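Cutinase-like protein (Cryptococcus sp., PDB 2CZQ) probably hydrolyses carboxylic esters, as a cutinase-like enzyme of the alpha/beta hydrolase fold. Local coordinates at residues A50-I64 / Q86-L98. Residues are numbered along the deposited sequence; the frame is centred on the assembly and turned at random.
Sequences ADFSQNSAAGTADII and QGAAATVVALQQL
Gln86 reaches out from the first turn of helix 86-98 into the loop before helix 57-73, where both ends of its buried amide meet polar partners. With CG anti to the backbone N (chi1 -179°) and the chain extended beyond it, the carboxamide arrives at the turn formed by Asp51 to Gln54. There Gln86 NE2 donates to Asp51 O at 2.9 Å, from a position tilted out of the carbonyl plane, and also bonds Thr17 OG1. At the other end of the amide, a water lies 2.7 Å from Gln86 OE1 and probably donates to it, though other acceptors are near, among them Asp51 OD2 (weak); the water accepts from Asp51 N. A glutamine suits this place because one flat group can both give and take.

Gln54 bends over Gln86, the two amide planes 55° apart. Gln54 OE1 lies 3.1 Å from Gln86 CB, while Gln54 NE2 bonds Thr17 OG1 and, from above the carbonyl plane, Phe52 O. The loop stiffens itself: Asp51 OD1 takes its syn lone pair to Ser53 OG and its anti lone pair to Ser53 N, an Asx turn, and Ser53 OG then accepts from Asn55 N in an ST turn.

Further along, residues 57-64 cross helix 86-98 at -58°, the axes 8.3 Å apart. Gly59 facing Ala90 and Ala94 permits this closeness, and Thr60 enters the hole among Ala90, Val93, Ala94 and Gln97. Thr60 OG1 donates to Ala90 O at 2.8 Å, in the carbonyl plane, a second bond for an oxygen already holding Ala94 N. Thr60 CG2 rests on the Ala94 backbone, and beyond it Ile64 CG1 meets Leu98 CD2 at 3.9 Å.

Helix 86-98 follows strand 78-84 through what is probably the nucleophile elbow; both helices pack on one face of the parallel sheet, where Ile63 and Thr91 touch Thr14 of strand 9-14, as in the alpha/beta hydrolase fold of cutinases.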
loop_
_atom_site.group_PDB
_atom_site.type_symbol
_atom_site.label_atom_id
_atom_site.label_comp_id
_atom_site.label_asym_id
_atom_site.label_seq_id
_atom_site.Cartn_x
_atom_site.Cartn_y
_atom_site.Cartn_z
ATOM N N ALA A 50 -1.205 9.734 -12.381
ATOM C CA ALA A 50 -1.184 10.313 -11.036
ATOM C C ALA A 50 -1.528 11.807 -11.105
ATOM O O ALA A 50 -0.839 12.650 -10.532
ATOM C CB ALA A 50 0.173 10.069 -10.352
ATOM N N ASP A 51 -2.591 12.125 -11.840
ATOM C CA ASP A 51 -2.972 13.516 -12.057
ATOM C C ASP A 51 -3.912 13.997 -10.954
ATOM O O ASP A 51 -4.465 13.192 -10.195
ATOM C CB ASP A 51 -3.577 13.725 -13.455
ATOM C CG ASP A 51 -4.892 13.004 -13.641
ATOM O OD1 ASP A 51 -5.897 13.429 -13.030
ATOM O OD2 ASP A 51 -5.011 12.010 -14.386
ATOM N N PHE A 52 -4.099 15.311 -10.862
ATOM C CA PHE A 52 -4.836 15.849 -9.722
ATOM C C PHE A 52 -6.322 15.500 -9.697
ATOM O O PHE A 52 -6.961 15.649 -8.663
ATOM C CB PHE A 52 -4.604 17.359 -9.526
ATOM C CG PHE A 52 -5.320 18.236 -10.518
ATOM C CD1 PHE A 52 -6.692 18.476 -10.414
ATOM C CD2 PHE A 52 -4.612 18.857 -11.535
ATOM C CE1 PHE A 52 -7.342 19.300 -11.326
ATOM C CE2 PHE A 52 -5.259 19.683 -12.447
ATOM C CZ PHE A 52 -6.620 19.900 -12.342
ATOM N N SER A 53 -6.875 15.031 -10.813
ATOM C CA SER A 53 -8.307 14.709 -10.856
ATOM C C SER A 53 -8.710 13.633 -9.854
ATOM O O SER A 53 -9.858 13.608 -9.412
ATOM C CB SER A 53 -8.745 14.274 -12.258
ATOM O OG SER A 53 -8.381 12.932 -12.539
ATOM N N GLN A 54 -7.760 12.751 -9.525
ATOM C CA GLN A 54 -7.981 11.561 -8.693
ATOM C C GLN A 54 -8.761 10.456 -9.394
ATOM O O GLN A 54 -9.216 9.510 -8.753
ATOM C CB GLN A 54 -8.605 11.897 -7.327
ATOM C CG GLN A 54 -7.844 12.956 -6.543
ATOM C CD GLN A 54 -6.371 12.651 -6.431
ATOM O OE1 GLN A 54 -5.984 11.575 -5.975
ATOM N NE2 GLN A 54 -5.540 13.593 -6.856
ATOM N N ASN A 55 -8.890 10.557 -10.713
ATOM C CA ASN A 55 -9.457 9.463 -11.480
ATOM C C ASN A 55 -8.333 8.487 -11.800
ATOM O O ASN A 55 -7.538 8.697 -12.716
ATOM C CB ASN A 55 -10.199 9.989 -12.706
ATOM C CG ASN A 55 -11.433 10.792 -12.316
ATOM O OD1 ASN A 55 -12.258 10.335 -11.525
ATOM N ND2 ASN A 55 -11.542 12.003 -12.844
ATOM N N SER A 56 -8.260 7.437 -10.990
ATOM C CA SER A 56 -7.090 6.574 -10.921
ATOM C C SER A 56 -7.268 5.206 -11.585
ATOM O O SER A 56 -6.460 4.305 -11.354
ATOM C CB SER A 56 -6.675 6.406 -9.458
ATOM O OG SER A 56 -7.697 5.761 -8.722
ATOM N N ALA A 57 -8.296 5.057 -12.423
ATOM C CA ALA A 57 -8.586 3.765 -13.055
ATOM C C ALA A 57 -7.379 3.130 -13.732
ATOM O O ALA A 57 -7.196 1.916 -13.645
ATOM C CB ALA A 57 -9.721 3.884 -14.045
ATOM N N ALA A 58 -6.560 3.924 -14.420
ATOM C CA ALA A 58 -5.408 3.348 -15.111
ATOM C C ALA A 58 -4.405 2.753 -14.119
ATOM O O ALA A 58 -3.735 1.770 -14.424
ATOM C CB ALA A 58 -4.742 4.368 -16.016
ATOM N N GLY A 59 -4.300 3.349 -12.934
ATOM C CA GLY A 59 -3.434 2.829 -11.890
ATOM C C GLY A 59 -3.938 1.500 -11.365
ATOM O O GLY A 59 -3.192 0.523 -11.299
ATOM N N THR A 60 -5.213 1.451 -10.999
ATOM C CA THR A 60 -5.825 0.204 -10.565
ATOM C C THR A 60 -5.634 -0.899 -11.609
ATOM O O THR A 60 -5.270 -2.027 -11.277
ATOM C CB THR A 60 -7.314 0.447 -10.299
ATOM O OG1 THR A 60 -7.451 1.332 -9.175
ATOM C CG2 THR A 60 -8.050 -0.855 -9.936
ATOM N N ALA A 61 -5.888 -0.566 -12.872
ATOM C CA ALA A 61 -5.766 -1.545 -13.947
ATOM C C ALA A 61 -4.338 -2.068 -14.072
ATOM O O ALA A 61 -4.132 -3.259 -14.313
ATOM C CB ALA A 61 -6.238 -0.965 -15.265
ATOM N N ASP A 62 -3.354 -1.188 -13.913
ATOM C CA ASP A 62 -1.970 -1.596 -14.083
ATOM C C ASP A 62 -1.455 -2.428 -12.906
ATOM O O ASP A 62 -0.636 -3.326 -13.099
ATOM C CB ASP A 62 -1.076 -0.396 -14.371
ATOM C CG ASP A 62 0.269 -0.801 -14.888
ATOM O OD1 ASP A 62 0.324 -1.537 -15.905
ATOM O OD2 ASP A 62 1.312 -0.424 -14.317
ATOM N N ILE A 63 -1.938 -2.152 -11.694
ATOM C CA ILE A 63 -1.645 -3.019 -10.550
ATOM C C ILE A 63 -2.085 -4.450 -10.866
ATOM O O ILE A 63 -1.327 -5.413 -10.714
ATOM C CB ILE A 63 -2.385 -2.529 -9.284
ATOM C CG1 ILE A 63 -1.826 -1.193 -8.793
ATOM C CG2 ILE A 63 -2.307 -3.578 -8.165
ATOM C CD1 ILE A 63 -2.761 -0.496 -7.802
ATOM N N ILE A 64 -3.336 -4.573 -11.295
ATOM C CA ILE A 64 -3.924 -5.877 -11.556
ATOM C C ILE A 64 -3.239 -6.550 -12.743
ATOM O O ILE A 64 -2.978 -7.754 -12.711
ATOM C CB ILE A 64 -5.452 -5.755 -11.725
ATOM C CG1 ILE A 64 -6.086 -5.326 -10.392
ATOM C CG2 ILE A 64 -6.041 -7.072 -12.220
ATOM C CD1 ILE A 64 -7.559 -4.977 -10.473
ATOM N N GLN A 86 -3.094 9.204 -3.696
ATOM C CA GLN A 86 -3.881 8.703 -4.821
ATOM C C GLN A 86 -3.590 7.218 -5.085
ATOM O O GLN A 86 -4.490 6.446 -5.424
ATOM C CB GLN A 86 -3.633 9.520 -6.088
ATOM C CG GLN A 86 -4.479 9.011 -7.247
ATOM C CD GLN A 86 -4.530 9.894 -8.480
ATOM O OE1 GLN A 86 -5.256 9.563 -9.408
ATOM N NE2 GLN A 86 -3.766 10.984 -8.513
ATOM N N GLY A 87 -2.328 6.826 -4.937
ATOM C CA GLY A 87 -1.929 5.443 -5.144
ATOM C C GLY A 87 -2.513 4.476 -4.132
ATOM O O GLY A 87 -2.731 3.306 -4.447
ATOM N N ALA A 88 -2.756 4.954 -2.914
ATOM C CA ALA A 88 -3.457 4.150 -1.919
ATOM C C ALA A 88 -4.898 3.896 -2.362
ATOM O O ALA A 88 -5.374 2.765 -2.286
ATOM C CB ALA A 88 -3.409 4.809 -0.543
ATOM N N ALA A 89 -5.582 4.937 -2.832
ATOM C CA ALA A 89 -6.939 4.785 -3.344
ATOM C C ALA A 89 -6.965 3.810 -4.522
ATOM O O ALA A 89 -7.815 2.921 -4.587
ATOM C CB ALA A 89 -7.518 6.134 -3.738
ATOM N N ALA A 90 -6.016 3.956 -5.445
ATOM C CA ALA A 90 -5.953 3.041 -6.589
ATOM C C ALA A 90 -5.781 1.591 -6.140
ATOM O O ALA A 90 -6.342 0.668 -6.743
ATOM C CB ALA A 90 -4.832 3.436 -7.529
ATOM N N THR A 91 -5.006 1.397 -5.077
ATOM C CA THR A 91 -4.775 0.070 -4.517
ATOM C C THR A 91 -6.038 -0.484 -3.861
ATOM O O THR A 91 -6.400 -1.642 -4.080
ATOM C CB THR A 91 -3.615 0.119 -3.514
ATOM O OG1 THR A 91 -2.420 0.556 -4.178
ATOM C CG2 THR A 91 -3.278 -1.274 -3.003
ATOM N N VAL A 92 -6.710 0.341 -3.058
ATOM C CA VAL A 92 -7.969 -0.052 -2.433
ATOM C C VAL A 92 -8.972 -0.525 -3.487
ATOM O O VAL A 92 -9.610 -1.567 -3.324
ATOM C CB VAL A 92 -8.549 1.110 -1.598
ATOM C CG1 VAL A 92 -9.988 0.826 -1.190
ATOM C CG2 VAL A 92 -7.678 1.372 -0.377
ATOM N N VAL A 93 -9.099 0.234 -4.568
ATOM C CA VAL A 93 -10.039 -0.130 -5.619
ATOM C C VAL A 93 -9.610 -1.423 -6.317
ATOM O O VAL A 93 -10.459 -2.240 -6.682
ATOM C CB VAL A 93 -10.281 1.051 -6.583
ATOM C CG1 VAL A 93 -11.209 0.656 -7.730
ATOM C CG2 VAL A 93 -10.877 2.223 -5.807
ATOM N N ALA A 94 -8.301 -1.642 -6.453
ATOM C CA ALA A 94 -7.816 -2.933 -6.943
ATOM C C ALA A 94 -8.289 -4.076 -6.048
ATOM O O ALA A 94 -8.721 -5.113 -6.547
ATOM C CB ALA A 94 -6.294 -2.947 -7.078
ATOM N N LEU A 95 -8.227 -3.895 -4.730
ATOM C CA LEU A 95 -8.689 -4.940 -3.813
ATOM C C LEU A 95 -10.170 -5.225 -4.019
ATOM O O LEU A 95 -10.603 -6.382 -4.019
ATOM C CB LEU A 95 -8.452 -4.560 -2.355
ATOM C CG LEU A 95 -7.062 -4.066 -1.950
ATOM C CD1 LEU A 95 -6.995 -3.898 -0.442
ATOM C CD2 LEU A 95 -5.950 -4.993 -2.443
ATOM N N GLN A 96 -10.946 -4.157 -4.195
ATOM C CA GLN A 96 -12.380 -4.279 -4.423
ATOM C C GLN A 96 -12.678 -5.083 -5.687
ATOM O O GLN A 96 -13.624 -5.871 -5.722
ATOM C CB GLN A 96 -13.025 -2.894 -4.504
ATOM C CG GLN A 96 -12.921 -2.097 -3.208
ATOM C CD GLN A 96 -13.295 -0.632 -3.372
ATOM O OE1 GLN A 96 -13.553 -0.162 -4.482
ATOM N NE2 GLN A 96 -13.310 0.099 -2.263
ATOM N N GLN A 97 -11.858 -4.893 -6.717
ATOM C CA GLN A 97 -12.032 -5.594 -7.984
ATOM C C GLN A 97 -11.496 -7.020 -7.949
ATOM O O GLN A 97 -12.062 -7.902 -8.593
ATOM C CB GLN A 97 -11.360 -4.827 -9.116
ATOM C CG GLN A 97 -12.099 -3.556 -9.475
ATOM C CD GLN A 97 -11.483 -2.824 -10.647
ATOM O OE1 GLN A 97 -10.748 -3.408 -11.442
ATOM N NE2 GLN A 97 -11.788 -1.537 -10.761
ATOM N N LEU A 98 -10.411 -7.248 -7.217
ATOM C CA LEU A 98 -9.818 -8.581 -7.143
ATOM C C LEU A 98 -10.683 -9.576 -6.384
ATOM O O LEU A 98 -10.666 -10.769 -6.676
ATOM C CB LEU A 98 -8.430 -8.528 -6.511
ATOM C CG LEU A 98 -7.318 -7.901 -7.353
ATOM C CD1 LEU A 98 -6.065 -7.732 -6.515
ATOM C CD2 LEU A 98 -7.033 -8.707 -8.612
HETATM O O HOH W 1 -4.442 9.853 -11.993
#